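Local coordinates for Lactamase_B domain-containing protein (Bacillus lehensis G1, PDB 7EV5) that probably acts as a zinc-dependent hydrolase of the metallo-beta-lactamase fold, with dual activity and resemblance to B3 metallo-beta-lactamases and glyoxalase II, at residues His82-Pro87 with Ile100-Pro105; Pro73-Thr78 with His108-Glu113. All blocks are in the same frame, centred on the assembly; numbering follows the deposited sequence.

Contact 1: His82-Pro87 with Ile100-Pro105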
loop_
_atom_site.group_PDB
_atom_site.type_symbol
_atom_site.label_atom_id
_atom_site.label_comp_id
_atom_site.label_asym_id
_atom_site.label_seq_id
_atom_site.Cartn_x
_atom_site.Cartn_y
_atom_site.Cartn_z
ATOM N N HIS A 82 -4.231 14.718 5.270
ATOM C CA HIS A 82 -4.498 15.824 4.362
ATOM C C HIS A 82 -4.097 15.527 2.926
ATOM O O HIS A 82 -4.451 16.301 2.030
ATOM C CB HIS A 82 -3.725 17.073 4.799
ATOM C CG HIS A 82 -4.103 17.582 6.154
ATOM N ND1 HIS A 82 -5.387 17.975 6.470
ATOM C CD2 HIS A 82 -3.367 17.761 7.275
ATOM C CE1 HIS A 82 -5.422 18.375 7.728
ATOM N NE2 HIS A 82 -4.210 18.257 8.238
ATOM N N TRP A 83 -3.363 14.442 2.683
ATOM C CA TRP A 83 -2.796 14.225 1.357
ATOM C C TRP A 83 -3.826 13.761 0.338
ATOM O O TRP A 83 -3.645 13.994 -0.861
ATOM C CB TRP A 83 -1.686 13.178 1.426
ATOM C CG TRP A 83 -0.426 13.665 2.065
ATOM C CD1 TRP A 83 -0.291 14.680 2.967
ATOM C CD2 TRP A 83 0.878 13.135 1.856
ATOM N NE1 TRP A 83 1.031 14.819 3.333
ATOM C CE2 TRP A 83 1.773 13.887 2.653
ATOM C CE3 TRP A 83 1.379 12.109 1.061
ATOM C CZ2 TRP A 83 3.149 13.628 2.681
ATOM C CZ3 TRP A 83 2.746 11.856 1.088
ATOM C CH2 TRP A 83 3.612 12.617 1.897
ATOM N N LEU A 84 -4.896 13.088 0.772
ATOM C CA LEU A 84 -5.851 12.534 -0.182
ATOM C C LEU A 84 -6.484 13.631 -1.026
ATOM O O LEU A 84 -6.667 13.470 -2.238
ATOM C CB LEU A 84 -6.944 11.769 0.565
ATOM C CG LEU A 84 -6.506 10.464 1.230
ATOM C CD1 LEU A 84 -7.713 9.860 1.938
ATOM C CD2 LEU A 84 -5.895 9.472 0.243
ATOM N N GLU A 85 -6.819 14.751 -0.401
ATOM C CA GLU A 85 -7.606 15.787 -1.045
ATOM C C GLU A 85 -6.775 16.967 -1.503
ATOM O O GLU A 85 -7.334 17.923 -2.049
ATOM C CB GLU A 85 -8.684 16.276 -0.075
ATOM C CG GLU A 85 -9.736 15.234 0.244
ATOM C CD GLU A 85 -10.543 15.595 1.464
ATOM O OE1 GLU A 85 -10.025 15.430 2.582
ATOM O OE2 GLU A 85 -11.692 16.057 1.302
ATOM N N ASP A 86 -5.465 16.939 -1.279
ATOM C CA ASP A 86 -4.590 18.066 -1.597
ATOM C C ASP A 86 -3.539 17.625 -2.607
ATOM O O ASP A 86 -2.560 16.941 -2.242
ATOM C CB ASP A 86 -3.946 18.612 -0.326
ATOM C CG ASP A 86 -3.282 19.955 -0.533
ATOM O OD1 ASP A 86 -2.923 20.262 -1.686
ATOM O OD2 ASP A 86 -3.119 20.696 0.465
ATOM N N PRO A 87 -3.685 18.015 -3.879
ATOM C CA PRO A 87 -2.729 17.580 -4.908
ATOM C C PRO A 87 -1.365 18.218 -4.767
ATOM O O PRO A 87 -0.412 17.726 -5.380
ATOM C CB PRO A 87 -3.407 18.009 -6.213
ATOM C CG PRO A 87 -4.174 19.248 -5.824
ATOM C CD PRO A 87 -4.624 19.039 -4.384
ATOM N N ILE A 100 -4.448 15.066 -8.769
ATOM C CA ILE A 100 -5.156 13.824 -8.485
ATOM C C ILE A 100 -5.547 13.873 -7.020
ATOM O O ILE A 100 -4.711 14.189 -6.166
ATOM C CB ILE A 100 -4.271 12.601 -8.780
ATOM C CG1 ILE A 100 -4.000 12.527 -10.287
ATOM C CG2 ILE A 100 -4.943 11.322 -8.291
ATOM C CD1 ILE A 100 -2.958 11.532 -10.689
ATOM N N THR A 101 -6.822 13.612 -6.730
ATOM C CA THR A 101 -7.347 13.768 -5.383
ATOM C C THR A 101 -8.515 12.816 -5.175
ATOM O O THR A 101 -9.128 12.327 -6.131
ATOM C CB THR A 101 -7.917 15.173 -5.162
ATOM O OG1 THR A 101 -8.903 15.434 -6.165
ATOM C CG2 THR A 101 -6.833 16.251 -5.202
ATOM N N THR A 102 -8.830 12.574 -3.906
ATOM C CA THR A 102 -10.142 12.065 -3.539
ATOM C C THR A 102 -11.065 13.238 -3.240
ATOM O O THR A 102 -10.635 14.388 -3.105
ATOM C CB THR A 102 -10.068 11.143 -2.317
ATOM O OG1 THR A 102 -9.702 11.916 -1.168
ATOM C CG2 THR A 102 -9.062 10.019 -2.535
ATOM N N ALA A 103 -12.359 12.935 -3.143
ATOM C CA ALA A 103 -13.363 13.940 -2.828
ATOM C C ALA A 103 -13.760 13.934 -1.357
ATOM O O ALA A 103 -14.495 14.828 -0.919
ATOM C CB ALA A 103 -14.606 13.742 -3.700
ATOM N N LYS A 104 -13.282 12.959 -0.589
ATOM C CA LYS A 104 -13.614 12.772 0.812
ATOM C C LYS A 104 -12.359 12.310 1.534
ATOM O O LYS A 104 -11.536 11.600 0.944
ATOM C CB LYS A 104 -14.678 11.671 0.970
ATOM C CG LYS A 104 -16.050 12.011 0.401
ATOM C CD LYS A 104 -17.000 10.832 0.557
ATOM C CE LYS A 104 -18.383 11.146 0.007
ATOM N NZ LYS A 104 -19.344 10.025 0.216
ATOM N N PRO A 105 -12.185 12.696 2.797
ATOM C CA PRO A 105 -11.056 12.180 3.585
ATOM C C PRO A 105 -11.244 10.704 3.907
ATOM O O PRO A 105 -12.312 10.116 3.706
ATOM C CB PRO A 105 -11.083 13.029 4.861
ATOM C CG PRO A 105 -12.511 13.493 4.988
ATOM C CD PRO A 105 -13.023 13.638 3.567
#

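Contact 2: Pro73-Thr78 with His108-Glu113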
loop_
_atom_site.group_PDB
_atom_site.type_symbol
_atom_site.label_atom_id
_atom_site.label_comp_id
_atom_site.label_asym_id
_atom_site.label_seq_id
_atom_site.Cartn_x
_atom_site.Cartn_y
_atom_site.Cartn_z
ATOM N N PRO A 73 -15.005 1.351 3.711
ATOM C CA PRO A 73 -14.144 2.336 4.371
ATOM C C PRO A 73 -12.752 2.386 3.758
ATOM O O PRO A 73 -12.273 1.423 3.158
ATOM C CB PRO A 73 -14.061 1.798 5.805
ATOM C CG PRO A 73 -14.289 0.323 5.670
ATOM C CD PRO A 73 -15.325 0.209 4.589
ATOM N N VAL A 74 -12.112 3.540 3.949
ATOM C CA VAL A 74 -10.733 3.803 3.543
ATOM C C VAL A 74 -9.900 4.016 4.802
ATOM O O VAL A 74 -10.230 4.872 5.636
ATOM C CB VAL A 74 -10.651 5.040 2.630
ATOM C CG1 VAL A 74 -9.185 5.406 2.330
ATOM C CG2 VAL A 74 -11.443 4.805 1.351
ATOM N N TYR A 75 -8.801 3.269 4.919
ATOM C CA TYR A 75 -7.862 3.373 6.034
ATOM C C TYR A 75 -6.567 4.035 5.576
ATOM O O TYR A 75 -6.007 3.652 4.540
ATOM C CB TYR A 75 -7.518 1.989 6.589
ATOM C CG TYR A 75 -8.615 1.325 7.393
ATOM C CD1 TYR A 75 -8.483 1.152 8.767
ATOM C CD2 TYR A 75 -9.773 0.860 6.776
ATOM C CE1 TYR A 75 -9.487 0.537 9.504
ATOM C CE2 TYR A 75 -10.777 0.252 7.509
ATOM C CZ TYR A 75 -10.617 0.095 8.863
ATOM O OH TYR A 75 -11.636 -0.528 9.563
ATOM N N LEU A 76 -6.068 4.997 6.360
ATOM C CA LEU A 76 -4.851 5.730 6.033
ATOM C C LEU A 76 -4.233 6.244 7.326
ATOM O O LEU A 76 -4.954 6.586 8.270
ATOM C CB LEU A 76 -5.185 6.915 5.112
ATOM C CG LEU A 76 -4.053 7.873 4.739
ATOM C CD1 LEU A 76 -2.976 7.189 3.901
ATOM C CD2 LEU A 76 -4.623 9.057 3.964
ATOM N N HIS A 77 -2.905 6.316 7.365
ATOM C CA HIS A 77 -2.230 6.866 8.535
ATOM C C HIS A 77 -2.509 8.359 8.684
ATOM O O HIS A 77 -2.492 9.119 7.708
ATOM C CB HIS A 77 -0.721 6.632 8.456
ATOM C CG HIS A 77 -0.036 6.805 9.774
ATOM N ND1 HIS A 77 0.289 8.043 10.291
ATOM C CD2 HIS A 77 0.321 5.899 10.714
ATOM C CE1 HIS A 77 0.851 7.885 11.480
ATOM N NE2 HIS A 77 0.872 6.596 11.762
ATOM N N THR A 78 -2.748 8.775 9.933
ATOM C CA THR A 78 -3.101 10.164 10.225
ATOM C C THR A 78 -2.054 11.158 9.730
ATOM O O THR A 78 -2.395 12.305 9.405
ATOM C CB THR A 78 -3.363 10.327 11.730
ATOM O OG1 THR A 78 -4.062 11.557 11.959
ATOM C CG2 THR A 78 -2.069 10.320 12.539
ATOM N N HIS A 108 -11.120 6.074 8.326
ATOM C CA HIS A 108 -10.437 5.426 9.434
ATOM C C HIS A 108 -8.992 5.896 9.385
ATOM O O HIS A 108 -8.346 5.766 8.341
ATOM C CB HIS A 108 -10.476 3.901 9.278
ATOM C CG HIS A 108 -11.798 3.285 9.626
ATOM N ND1 HIS A 108 -12.869 3.257 8.760
ATOM C CD2 HIS A 108 -12.206 2.651 10.751
ATOM C CE1 HIS A 108 -13.885 2.641 9.344
ATOM N NE2 HIS A 108 -13.504 2.257 10.546
ATOM N N LEU A 109 -8.485 6.439 10.489
ATOM C CA LEU A 109 -7.133 6.987 10.546
ATOM C C LEU A 109 -6.275 6.157 11.492
ATOM O O LEU A 109 -6.608 6.010 12.677
ATOM C CB LEU A 109 -7.128 8.450 10.980
ATOM C CG LEU A 109 -7.861 9.412 10.054
ATOM C CD1 LEU A 109 -7.880 10.816 10.658
ATOM C CD2 LEU A 109 -7.208 9.429 8.687
ATOM N N LEU A 110 -5.165 5.638 10.965
ATOM C CA LEU A 110 -4.217 4.836 11.722
ATOM C C LEU A 110 -3.207 5.717 12.450
ATOM O O LEU A 110 -2.859 6.814 11.997
ATOM C CB LEU A 110 -3.468 3.891 10.774
ATOM C CG LEU A 110 -4.356 2.859 10.074
ATOM C CD1 LEU A 110 -3.656 2.303 8.839
ATOM C CD2 LEU A 110 -4.761 1.753 11.026
ATOM N N THR A 111 -2.731 5.218 13.594
ATOM C CA THR A 111 -1.673 5.876 14.354
ATOM C C THR A 111 -0.616 4.865 14.766
ATOM O O THR A 111 0.338 4.614 14.021
ATOM C CB THR A 111 -2.233 6.584 15.593
ATOM O OG1 THR A 111 -3.112 5.707 16.309
ATOM C CG2 THR A 111 -2.973 7.827 15.189
ATOM N N ASN A 112 -0.801 4.248 15.933
ATOM C CA ASN A 112 0.185 3.335 16.495
ATOM C C ASN A 112 -0.371 1.941 16.739
ATOM O O ASN A 112 0.276 1.151 17.434
ATOM C CB ASN A 112 0.751 3.898 17.803
ATOM C CG ASN A 112 -0.315 4.085 18.855
ATOM O OD1 ASN A 112 -1.375 4.640 18.579
ATOM N ND2 ASN A 112 -0.044 3.618 20.069
ATOM N N GLU A 113 -1.555 1.632 16.217
ATOM C CA GLU A 113 -2.095 0.277 16.304
ATOM C C GLU A 113 -1.097 -0.731 15.767
ATOM O O GLU A 113 -0.494 -0.526 14.711
ATOM C CB GLU A 113 -3.371 0.165 15.471
ATOM C CG GLU A 113 -4.502 1.006 15.959
ATOM C CD GLU A 113 -4.549 2.339 15.260
ATOM O OE1 GLU A 113 -3.597 2.662 14.508
ATOM O OE2 GLU A 113 -5.542 3.060 15.470
#

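Contact 1: His82-Pro87 with Ile100-Pro105
Leu84 O receives the backbone N-H of Thr102 at 2.9 Å, with an N-H...O angle of 162° and the donor well above the carbonyl plane. The CA of Thr101 adds a C-H...O contact to the same oxygen at 3.2 Å, so one carbonyl is met by two consecutive residues. Thr102 OG1 lies between the backbone N and the carbonyl carbon (chi1 67°); from there it touches Leu84 CB at 3.3 Å and bonds to Lys104 O at 2.8 Å, a bond within 102-104. Glu85 crosses Thr102 at about a right angle, its CG against Thr102 O, and its extended chain carries the carboxylate obliquely across the ring of Pro105, Glu85 OE1 lying 3.5 Å from Pro105 CB. On the other flank the methyl CG2 of Thr101 touches both Glu85 O and Pro87 CD, 3.6 Å from the latter. Outside the pair, Asn90 ND2 bonds to both Trp83 O and Ile100 O, tying the two loops together again, while Asp64 OD1 of helix 63-70 takes the N-H of Ala103. The arrangement joins the loops that precede and follow helix 92-96, within the connection between strands 74-77 and 108-110 of the metallo-beta-lactamase fold.

Contact 2: Pro73-Thr78 with His108-Glu113
Leu110 O is gripped by the backbone N-H of Thr78 at 2.8 Å, nearly straight at 170° and in the carbonyl plane; the CA of His77 adds a C-H...O contact. This bond ends a parallel pairing of strands 74-77 and 108-110, the two strands of a beta-alpha-beta unit, with 108-110 at the margin of its six-stranded mixed sheet. Strand 108-110 alternates its bonds with its neighbour: His108 N gives to Val74 O, His108 O takes Leu76 N, and Leu110 N gives to Leu76 O at 2.9 Å. Leu76 O also meets the CA of Leu109 at 3.2 Å.

Tyr75, His77, His108 and Leu110 share one sheet face. Tyr75 and His108 both have CG anti to the carbonyl carbon, which sends the rings off side by side in the same direction. They form an offset stack, centroids 4.2 Å apart and planes at 14°, with His108 CB over the tyrosine face in a CH-pi contact and Tyr75 OH over the imidazole toward its rim. Pro73 CB touches His108 ND1 at 3.5 Å. The tyrosine also packs on Leu116 and Ile118, reaching the second sheet of the fold.

Leu76 and Leu109 point to the other face, where Leu76 meets Leu84. At the far end, Leu110 O lies over the centre of the His77 ring, whose ND1 bonds to Lys79 N and which stacks on His127. Beyond the strand, Glu113 OE1 receives Thr111 N on its syn side at 2.8 Å, while the edge of the His77 ring offers NE2 to Thr111 O in a weak, bent bond of 3.1 Å.

Overall arrangement
Contact 1 is nested inside the chain loop that contact 2 closes: strand 74-77 leads into 82-87, and 100-105 leads back to strand 108-110. Their centres are about 15 Å apart, and they touch directly where Leu84 CG packs 3.6 Å from Leu76 CD2. The dinuclear zinc site, with ligands His54, His56, Asp58, His59, His131, Asp150 and His191, lies near both without either supplying a ligand. The side chain of Leu76 is about 5 Å from that of His54, that of Ile100 about 7 Å from Asp58 and that of Leu84 about 8 Å from His59. A zinc ion lies about 10 Å from the side chain of Leu76 and about 11 Å from that of Ile100.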